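Local coordinates for protein uncharacterized tRNA/rRNA methyltransferase HI0380 (Haemophilus influenzae, PDB 3ILK) that probably methylates RNA as a SpoU-type (TrmH family) methyltransferase that uses S-adenosyl-L-methionine, though its substrate is uncharacterised, at residues 66-69 with 70-74; 113-116 with 117-120; 210-213 with 214-217; 218-221 with 222-225. One frame throughout, in Å; residues are numbered along the deposited sequence.

Interaction 1 of 4, residues 66-69 with 70-74; sequences DSFD and EAVDD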
loop_
_atom_site.group_PDB
_atom_site.type_symbol
_atom_site.label_atom_id
_atom_site.label_comp_id
_atom_site.label_asym_id
_atom_site.label_seq_id
_atom_site.Cartn_x
_atom_site.Cartn_y
_atom_site.Cartn_z
ATOM N N ASP A 66 3.105 -4.365 -37.862
ATOM C CA ASP A 66 3.612 -5.667 -38.221
ATOM C C ASP A 66 5.034 -5.927 -37.699
ATOM O O ASP A 66 5.540 -7.007 -37.877
ATOM C CB ASP A 66 3.640 -5.764 -39.764
ATOM C CG ASP A 66 3.459 -7.160 -40.242
ATOM O OD1 ASP A 66 2.987 -7.983 -39.421
ATOM O OD2 ASP A 66 3.741 -7.442 -41.438
ATOM N N SER A 67 5.689 -4.936 -37.080
ATOM C CA SER A 67 7.084 -5.106 -36.704
ATOM C C SER A 67 7.400 -4.356 -35.390
ATOM O O SER A 67 6.684 -3.395 -34.983
ATOM C CB SER A 67 7.998 -4.584 -37.827
ATOM O OG SER A 67 8.302 -3.190 -37.674
ATOM N N PHE A 68 8.494 -4.791 -34.760
ATOM C CA PHE A 68 8.844 -4.365 -33.439
ATOM C C PHE A 68 9.388 -2.958 -33.687
ATOM O O PHE A 68 9.066 -2.046 -32.964
ATOM C CB PHE A 68 9.910 -5.344 -32.858
ATOM C CG PHE A 68 10.540 -4.885 -31.585
ATOM C CD1 PHE A 68 11.562 -3.910 -31.602
ATOM C CD2 PHE A 68 10.123 -5.400 -30.362
ATOM C CE1 PHE A 68 12.132 -3.475 -30.451
ATOM C CE2 PHE A 68 10.709 -4.972 -29.146
ATOM C CZ PHE A 68 11.714 -3.974 -29.197
ATOM N N ASP A 69 10.182 -2.809 -34.755
ATOM C CA ASP A 69 10.725 -1.508 -35.158
ATOM C C ASP A 69 9.658 -0.432 -35.332
ATOM O O ASP A 69 9.796 0.678 -34.798
ATOM C CB ASP A 69 11.582 -1.652 -36.440
ATOM C CG ASP A 69 12.944 -2.239 -36.140
ATOM O OD1 ASP A 69 13.178 -2.603 -34.975
ATOM O OD2 ASP A 69 13.783 -2.350 -37.050
ATOM N N GLU A 70 8.575 -0.753 -36.025
ATOM C CA GLU A 70 7.477 0.210 -36.142
ATOM C C GLU A 70 6.845 0.445 -34.756
ATOM O O GLU A 70 6.594 1.611 -34.374
ATOM C CB GLU A 70 6.436 -0.238 -37.177
ATOM C CG GLU A 70 6.953 -0.104 -38.580
ATOM C CD GLU A 70 6.187 -0.971 -39.565
ATOM O OE1 GLU A 70 5.721 -0.417 -40.573
ATOM O OE2 GLU A 70 6.078 -2.204 -39.347
ATOM N N ALA A 71 6.670 -0.645 -33.987
ATOM C CA ALA A 71 6.005 -0.548 -32.680
ATOM C C ALA A 71 6.712 0.420 -31.742
ATOM O O ALA A 71 6.070 1.015 -30.915
ATOM C CB ALA A 71 5.832 -1.911 -32.017
ATOM N N VAL A 72 8.026 0.595 -31.890
ATOM C CA VAL A 72 8.789 1.485 -31.012
ATOM C C VAL A 72 9.310 2.722 -31.707
ATOM O O VAL A 72 10.132 3.464 -31.131
ATOM C CB VAL A 72 9.987 0.773 -30.353
ATOM C CG1 VAL A 72 9.544 -0.411 -29.453
ATOM C CG2 VAL A 72 11.034 0.338 -31.419
ATOM N N ASP A 73 8.859 2.940 -32.943
ATOM C CA ASP A 73 9.107 4.175 -33.716
ATOM C C ASP A 73 9.008 5.410 -32.792
ATOM O O ASP A 73 8.010 5.598 -32.084
ATOM C CB ASP A 73 8.040 4.264 -34.839
ATOM C CG ASP A 73 8.137 5.551 -35.696
ATOM O OD1 ASP A 73 7.237 6.425 -35.591
ATOM O OD2 ASP A 73 9.074 5.655 -36.510
ATOM N N ASP A 74 10.039 6.248 -32.787
ATOM C CA ASP A 74 9.922 7.506 -32.092
ATOM C C ASP A 74 9.912 7.402 -30.569
ATOM O O ASP A 74 9.563 8.375 -29.899
ATOM C CB ASP A 74 8.679 8.284 -32.555
ATOM C CG ASP A 74 8.943 9.783 -32.699
ATOM O OD1 ASP A 74 8.160 10.605 -32.153
ATOM O OD2 ASP A 74 9.946 10.132 -33.351
HETATM O O HOH W 1 3.144 -2.340 -39.973
#

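Interaction 2 of 4, residues 113-116 with 117-120; sequences FGRE and RIGL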
loop_
_atom_site.group_PDB
_atom_site.type_symbol
_atom_site.label_atom_id
_atom_site.label_comp_id
_atom_site.label_asym_id
_atom_site.label_seq_id
_atom_site.Cartn_x
_atom_site.Cartn_y
_atom_site.Cartn_z
ATOM N N PHE A 113 5.707 -5.680 -23.975
ATOM C CA PHE A 113 5.262 -6.915 -23.344
ATOM C C PHE A 113 5.371 -8.016 -24.364
ATOM O O PHE A 113 4.649 -8.018 -25.400
ATOM C CB PHE A 113 3.837 -6.733 -22.804
ATOM C CG PHE A 113 3.754 -5.737 -21.659
ATOM C CD1 PHE A 113 3.732 -4.352 -21.906
ATOM C CD2 PHE A 113 3.714 -6.185 -20.342
ATOM C CE1 PHE A 113 3.665 -3.437 -20.850
ATOM C CE2 PHE A 113 3.668 -5.283 -19.288
ATOM C CZ PHE A 113 3.655 -3.903 -19.542
ATOM N N GLY A 114 6.275 -8.969 -24.086
ATOM C CA GLY A 114 6.568 -10.011 -25.056
ATOM C C GLY A 114 5.490 -11.032 -24.891
ATOM O O GLY A 114 4.672 -10.939 -23.969
ATOM N N ARG A 115 5.478 -11.997 -25.796
ATOM C CA ARG A 115 4.555 -13.105 -25.752
ATOM C C ARG A 115 4.648 -13.937 -24.465
ATOM O O ARG A 115 5.744 -14.293 -24.005
ATOM C CB ARG A 115 4.855 -14.006 -26.941
ATOM C CG ARG A 115 4.860 -13.279 -28.280
ATOM C CD ARG A 115 5.913 -13.853 -29.287
ATOM N NE ARG A 115 7.129 -13.029 -29.196
ATOM C CZ ARG A 115 7.697 -12.367 -30.209
ATOM N NH1 ARG A 115 8.762 -11.647 -29.984
ATOM N NH2 ARG A 115 7.198 -12.411 -31.436
ATOM N N GLU A 116 3.476 -14.279 -23.914
ATOM C CA GLU A 116 3.350 -15.160 -22.764
ATOM C C GLU A 116 4.130 -16.474 -23.031
ATOM O O GLU A 116 4.033 -17.056 -24.096
ATOM C CB GLU A 116 1.853 -15.436 -22.537
ATOM C CG GLU A 116 1.392 -15.494 -21.064
ATOM C CD GLU A 116 -0.127 -15.378 -20.913
ATOM O OE1 GLU A 116 -0.708 -14.300 -21.251
ATOM O OE2 GLU A 116 -0.747 -16.381 -20.432
ATOM N N ARG A 117 4.953 -16.875 -22.065
ATOM C CA ARG A 117 5.774 -18.102 -22.105
ATOM C C ARG A 117 6.686 -18.262 -23.341
ATOM O O ARG A 117 7.080 -19.392 -23.702
ATOM C CB ARG A 117 4.931 -19.375 -21.897
ATOM C CG ARG A 117 4.223 -19.472 -20.541
ATOM C CD ARG A 117 4.544 -20.788 -19.813
ATOM N NE ARG A 117 4.340 -21.994 -20.617
ATOM C CZ ARG A 117 4.980 -23.142 -20.396
ATOM N NH1 ARG A 117 5.874 -23.227 -19.414
ATOM N NH2 ARG A 117 4.745 -24.204 -21.159
ATOM N N ILE A 118 7.049 -17.148 -23.973
ATOM C CA ILE A 118 7.973 -17.163 -25.110
ATOM C C ILE A 118 8.959 -15.980 -24.943
ATOM O O ILE A 118 10.176 -16.133 -25.076
ATOM C CB ILE A 118 7.206 -17.047 -26.465
ATOM C CG1 ILE A 118 6.260 -18.251 -26.674
ATOM C CG2 ILE A 118 8.200 -16.897 -27.626
ATOM C CD1 ILE A 118 5.250 -18.036 -27.816
ATOM N N GLY A 119 8.389 -14.817 -24.626
ATOM C CA GLY A 119 9.084 -13.579 -24.482
ATOM C C GLY A 119 9.428 -12.941 -25.823
ATOM O O GLY A 119 8.820 -13.213 -26.843
ATOM N N LEU A 120 10.514 -12.187 -25.804
ATOM C CA LEU A 120 11.063 -11.513 -26.951
ATOM C C LEU A 120 12.273 -12.257 -27.530
ATOM O O LEU A 120 12.951 -13.054 -26.845
ATOM C CB LEU A 120 11.521 -10.081 -26.532
ATOM C CG LEU A 120 10.408 -9.219 -25.893
ATOM C CD1 LEU A 120 11.038 -7.939 -25.275
ATOM C CD2 LEU A 120 9.281 -8.787 -26.874
#

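Interaction 3 of 4, residues 210-213 with 214-217; sequences KRLY and YRAK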
loop_
_atom_site.group_PDB
_atom_site.type_symbol
_atom_site.label_atom_id
_atom_site.label_comp_id
_atom_site.label_asym_id
_atom_site.label_seq_id
_atom_site.Cartn_x
_atom_site.Cartn_y
_atom_site.Cartn_z
ATOM N N LYS A 210 15.639 14.762 26.991
ATOM C CA LYS A 210 16.267 15.669 26.040
ATOM C C LYS A 210 16.761 14.853 24.851
ATOM O O LYS A 210 16.500 15.190 23.701
ATOM C CB LYS A 210 17.406 16.468 26.698
ATOM C CG LYS A 210 16.888 17.464 27.729
ATOM C CD LYS A 210 18.011 18.043 28.585
ATOM C CE LYS A 210 17.427 18.611 29.863
ATOM N NZ LYS A 210 18.148 19.791 30.360
ATOM N N ARG A 211 17.440 13.752 25.141
ATOM C CA ARG A 211 17.918 12.852 24.109
ATOM C C ARG A 211 16.765 12.462 23.160
ATOM O O ARG A 211 16.879 12.571 21.939
ATOM C CB ARG A 211 18.542 11.630 24.771
ATOM C CG ARG A 211 19.295 10.722 23.838
ATOM C CD ARG A 211 19.547 9.396 24.526
ATOM N NE ARG A 211 19.990 8.366 23.595
ATOM C CZ ARG A 211 19.240 7.348 23.181
ATOM N NH1 ARG A 211 17.991 7.202 23.612
ATOM N NH2 ARG A 211 19.745 6.465 22.334
ATOM N N LEU A 212 15.652 12.037 23.744
ATOM C CA LEU A 212 14.454 11.665 22.992
ATOM C C LEU A 212 13.952 12.801 22.092
ATOM O O LEU A 212 13.727 12.598 20.890
ATOM C CB LEU A 212 13.346 11.275 23.967
ATOM C CG LEU A 212 11.925 11.241 23.398
ATOM C CD1 LEU A 212 11.833 10.139 22.364
ATOM C CD2 LEU A 212 10.933 11.071 24.520
ATOM N N TYR A 213 13.788 13.984 22.685
ATOM C CA TYR A 213 13.167 15.109 21.993
ATOM C C TYR A 213 14.079 15.761 20.956
ATOM O O TYR A 213 13.604 16.130 19.880
ATOM C CB TYR A 213 12.539 16.111 22.977
ATOM C CG TYR A 213 11.259 15.563 23.574
ATOM C CD1 TYR A 213 10.224 15.128 22.743
ATOM C CD2 TYR A 213 11.077 15.457 24.961
ATOM C CE1 TYR A 213 9.054 14.626 23.259
ATOM C CE2 TYR A 213 9.869 14.919 25.495
ATOM C CZ TYR A 213 8.872 14.514 24.628
ATOM O OH TYR A 213 7.672 13.969 25.097
ATOM N N TYR A 214 15.374 15.848 21.267
ATOM C CA TYR A 214 16.399 16.249 20.287
ATOM C C TYR A 214 16.477 15.257 19.114
ATOM O O TYR A 214 16.555 15.663 17.953
ATOM C CB TYR A 214 17.798 16.406 20.930
ATOM C CG TYR A 214 17.948 17.635 21.822
ATOM C CD1 TYR A 214 17.467 18.885 21.414
ATOM C CD2 TYR A 214 18.587 17.560 23.060
ATOM C CE1 TYR A 214 17.581 20.005 22.217
ATOM C CE2 TYR A 214 18.723 18.703 23.877
ATOM C CZ TYR A 214 18.214 19.913 23.446
ATOM O OH TYR A 214 18.332 21.055 24.223
ATOM N N ARG A 215 16.456 13.965 19.413
ATOM C CA ARG A 215 16.403 12.950 18.360
ATOM C C ARG A 215 15.150 13.149 17.484
ATOM O O ARG A 215 15.211 13.069 16.259
ATOM C CB ARG A 215 16.432 11.555 18.979
ATOM C CG ARG A 215 16.995 10.473 18.080
ATOM C CD ARG A 215 17.123 9.161 18.825
ATOM N NE ARG A 215 15.833 8.482 18.971
ATOM C CZ ARG A 215 15.217 8.257 20.131
ATOM N NH1 ARG A 215 15.767 8.644 21.276
ATOM N NH2 ARG A 215 14.049 7.628 20.145
ATOM N N ALA A 216 14.022 13.424 18.129
ATOM C CA ALA A 216 12.760 13.711 17.431
ATOM C C ALA A 216 12.861 14.894 16.453
ATOM O O ALA A 216 12.342 14.818 15.326
ATOM C CB ALA A 216 11.642 13.960 18.444
ATOM N N LYS A 217 13.554 15.952 16.893
ATOM C CA LYS A 217 13.575 17.260 16.226
ATOM C C LYS A 217 12.126 17.779 16.182
ATOM O O LYS A 217 11.404 17.632 15.185
ATOM C CB LYS A 217 14.213 17.183 14.834
ATOM C CG LYS A 217 15.115 18.411 14.511
ATOM C CD LYS A 217 15.046 18.882 13.042
ATOM C CE LYS A 217 15.291 17.741 12.043
ATOM N NZ LYS A 217 15.206 18.182 10.611
#

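Interaction 4 of 4, residues 218-221 with 222-225; sequences LEKN and ELNI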
loop_
_atom_site.group_PDB
_atom_site.type_symbol
_atom_site.label_atom_id
_atom_site.label_comp_id
_atom_site.label_asym_id
_atom_site.label_seq_id
_atom_site.Cartn_x
_atom_site.Cartn_y
_atom_site.Cartn_z
ATOM N N LEU A 218 11.690 18.340 17.302
ATOM C CA LEU A 218 10.310 18.765 17.455
ATOM C C LEU A 218 9.946 19.850 16.449
ATOM O O LEU A 218 10.706 20.813 16.255
ATOM C CB LEU A 218 10.104 19.341 18.870
ATOM C CG LEU A 218 10.251 18.353 20.031
ATOM C CD1 LEU A 218 10.051 19.078 21.349
ATOM C CD2 LEU A 218 9.236 17.257 19.901
ATOM N N GLU A 219 8.780 19.715 15.816
ATOM C CA GLU A 219 8.239 20.863 15.094
ATOM C C GLU A 219 7.672 21.896 16.105
ATOM O O GLU A 219 7.338 21.542 17.246
ATOM C CB GLU A 219 7.215 20.428 14.056
ATOM C CG GLU A 219 7.843 19.722 12.850
ATOM C CD GLU A 219 6.837 18.921 12.025
ATOM O OE1 GLU A 219 5.640 19.266 12.026
ATOM O OE2 GLU A 219 7.244 17.938 11.369
ATOM N N LYS A 220 7.569 23.154 15.684
ATOM C CA LYS A 220 7.047 24.219 16.558
ATOM C C LYS A 220 5.613 23.928 17.007
ATOM O O LYS A 220 5.270 24.157 18.170
ATOM C CB LYS A 220 7.159 25.596 15.899
ATOM C CG LYS A 220 6.718 26.791 16.785
ATOM C CD LYS A 220 7.457 26.894 18.138
ATOM C CE LYS A 220 6.782 27.931 19.076
ATOM N NZ LYS A 220 6.771 29.317 18.479
ATOM N N ASN A 221 4.796 23.380 16.106
ATOM C CA ASN A 221 3.432 23.019 16.464
ATOM C C ASN A 221 3.364 21.814 17.418
ATOM O O ASN A 221 2.536 21.800 18.321
ATOM C CB ASN A 221 2.519 22.870 15.240
ATOM C CG ASN A 221 2.612 21.519 14.612
ATOM O OD1 ASN A 221 1.646 20.743 14.629
ATOM N ND2 ASN A 221 3.787 21.202 14.054
ATOM N N GLU A 222 4.261 20.841 17.236
ATOM C CA GLU A 222 4.479 19.790 18.239
ATOM C C GLU A 222 4.921 20.356 19.602
ATOM O O GLU A 222 4.361 20.003 20.671
ATOM C CB GLU A 222 5.506 18.776 17.733
ATOM C CG GLU A 222 5.021 17.952 16.544
ATOM C CD GLU A 222 6.126 17.188 15.838
ATOM O OE1 GLU A 222 7.313 17.477 16.073
ATOM O OE2 GLU A 222 5.810 16.273 15.028
ATOM N N LEU A 223 5.918 21.247 19.595
ATOM C CA LEU A 223 6.290 21.884 20.849
ATOM C C LEU A 223 5.035 22.538 21.450
ATOM O O LEU A 223 4.770 22.382 22.633
ATOM C CB LEU A 223 7.461 22.874 20.667
ATOM C CG LEU A 223 8.025 23.551 21.934
ATOM C CD1 LEU A 223 8.529 22.525 22.899
ATOM C CD2 LEU A 223 9.159 24.488 21.512
ATOM N N ASN A 224 4.237 23.213 20.622
ATOM C CA ASN A 224 3.007 23.845 21.087
ATOM C C ASN A 224 2.060 22.904 21.821
ATOM O O ASN A 224 1.588 23.211 22.925
ATOM C CB ASN A 224 2.303 24.584 19.949
ATOM C CG ASN A 224 3.023 25.870 19.600
ATOM O OD1 ASN A 224 3.843 26.331 20.384
ATOM N ND2 ASN A 224 2.737 26.443 18.441
ATOM N N ILE A 225 1.811 21.739 21.216
ATOM C CA ILE A 225 1.001 20.740 21.856
ATOM C C ILE A 225 1.577 20.334 23.241
ATOM O O ILE A 225 0.843 20.317 24.229
ATOM C CB ILE A 225 0.812 19.502 20.916
ATOM C CG1 ILE A 225 -0.347 19.732 19.943
ATOM C CG2 ILE A 225 0.532 18.243 21.709
ATOM C CD1 ILE A 225 -0.042 20.586 18.730
#

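Interaction 1 of 4, residues 66-69 with 70-74
Glu70 folds its side chain back over Ser67, and the two close the first turn of helix 68-71. Its CB lies 3.5 Å from Ser67 OG, and CG runs past the same oxygen at the same distance. Beyond CG the chain is extended, which carries OE2 to the hydroxyl. Ser67 OG donates to Glu70 OE2 at 3.0 Å, reaching it on the anti side of the carboxylate and 25° out of its plane. The same OG accepts from Glu70 N at 3.0 Å, nearly straight at 168°, so Ser67 is the N-cap and its hydroxyl is held from two directions. A water also donates to OE2 and accepts from Asp66 N, tying the residue ahead of the cap to the same carboxylate. On the inner side, Val72 lays CG1 over one face of the Phe68 ring, 4.1 Å from CE1 and toward the rim; the ring gets there with CG anti to the backbone N (chi1 170°). Asp69 turns elsewhere, to a salt bridge with Lys127. The short helix packs against the parallel sheet, Phe68 and Val72 on strand 109-113, Ala71 on strands 35-39 and 63-65.

Interaction 2 of 4, residues 113-116 with 117-120
A type II beta turn at 115-118 reverses the loop after strand 109-113, which holds the predicted S-adenosyl-L-methionine-binding Gly114, and brings Arg115 against Gly119. Arg115 O takes two backbone donors: Gly119 N at 2.8 Å, in the carbonyl plane on a lone pair, and Ile118 N at 3.1 Å from above that plane. The side chain of Arg115 then reaches across to the returning limb of the loop. Bent at chi2 and chi3 (146° and -96°), it curls so that NE donates to Gly119 O at 2.9 Å, with the oxygen in the guanidinium plane and the N-H nearly aligned with the carbonyl. Arg115 CB meanwhile rests 3.9 Å from Ile118 CB, the two side chains passing at a slant. Where the two limbs leave the turn, Leu120 CD2 comes within 3.5 Å of Gly114 CA. The positive phi of Gly119 (78°) suits a glycine. The guanidinium also forms salt bridges with Glu14 and Glu124, and Glu116 OE1 accepts from Leu145 N. The loop sits between strand 8-13, where Arg115 and Leu120 touch Ile13, and helix 145-169, onto which the preceding Phe113 packs, and it leads into helix 122-126.

Interaction 3 of 4, residues 210-213 with 214-217
This is an i to i+4 contact along the last two turns of helix 204-216, in the C-terminal helical part of the chain, and part of its surface packs on the second subunit. Tyr214 lies back along the helix toward Lys210: its CE2 rests 3.8 Å from Lys210 CB, and CD2 is 3.2 Å from Lys210 O. The same carbonyl accepts from Tyr214 N at 2.8 Å in a nearly linear bond. One residue further along, Arg211 and Arg215 bring their guanidinium groups close at a slant, NH1 to NH1 3.5 Å, planes 46° apart. Both start with CG anti to the backbone N, but Arg211 stays extended to NE whereas Arg215 bends at chi3 (77°), which turns its guanidinium back over Leu212 and puts NH2 4.0 Å from Leu212 CD1. The paired positive charges are met by acids of the second subunit, Arg211 by its Glu219 and Arg215 by its Glu222. Lys217, with positive phi, ends the helix, its N still bonded to Tyr213 O at 3.0 Å. Tyr214 meets Phe187 of helix 180-197 edge-to-face, and Tyr213 touches Phe187 and Leu218, its OH hydrogen-bonded to Tyr213 OH of the second subunit.

Interaction 4 of 4, residues 218-221 with 222-225
With CG beside the backbone N (chi1 -67°) and the chain extended beyond it, Glu222 sends its carboxylate back along the chain to the start of helix 220-240. There OE1 accepts from Glu219 N at 2.7 Å, an almost straight bond at 171° that comes from above the carboxylate plane. The Glu219 side chain crosses that of Glu222 obliquely, and the two carboxylates stack with planes 12° apart. Glu219 OE1 and Glu222 OE2 are 4.2 Å from each other, a proximity of like charges that could raise the proton affinity of one of them were it not offset. Arg211 and Arg215 of the second subunit probably neutralise both acids. Among the apolar side chains, Leu218 CD1 and Leu223 CD1 meet at 4.1 Å, the two side chains crossing at about a right angle. On another side of the turn Lys220 bends its chain so that CE comes within 3.6 Å of Asn224 OD1. Ordinary helical bonds follow, Glu219 O accepting from Leu223 N at 2.8 Å and Lys220 O from Asn224 N at 2.8 Å. Leu223 packs on Pro178 and on Gln182 and Phe186 of helix 180-197, while Ile225 faces Leu209 of the second subunit. The side chain of the third residue after the N-cap binding back to the N-cap backbone N is the return half of a capping box, here at the start of a helix in the dimer interface.

The four contacts fall into two pairs at opposite sides of the chain's centre. Interactions 1 and 2, centres about 16 Å apart and not touching, both lie in the SpoU-family part: interaction 1 packs on strand 109-113, and the loop of interaction 2 leaves this strand at the predicted cofactor site. Interactions 3 and 4 come later in the chain, about 54 to 58 Å away between centres. They are consecutive, ending helix 204-216 and starting helix 220-240, and touch where Tyr213 CD1 meets Leu218 CD2 at 3.7 Å. Both face the second subunit, arginines of interaction 3 pairing with glutamates of interaction 4 across the dimer, so this helical region contributes to dimerisation at a distance from the predicted cofactor site.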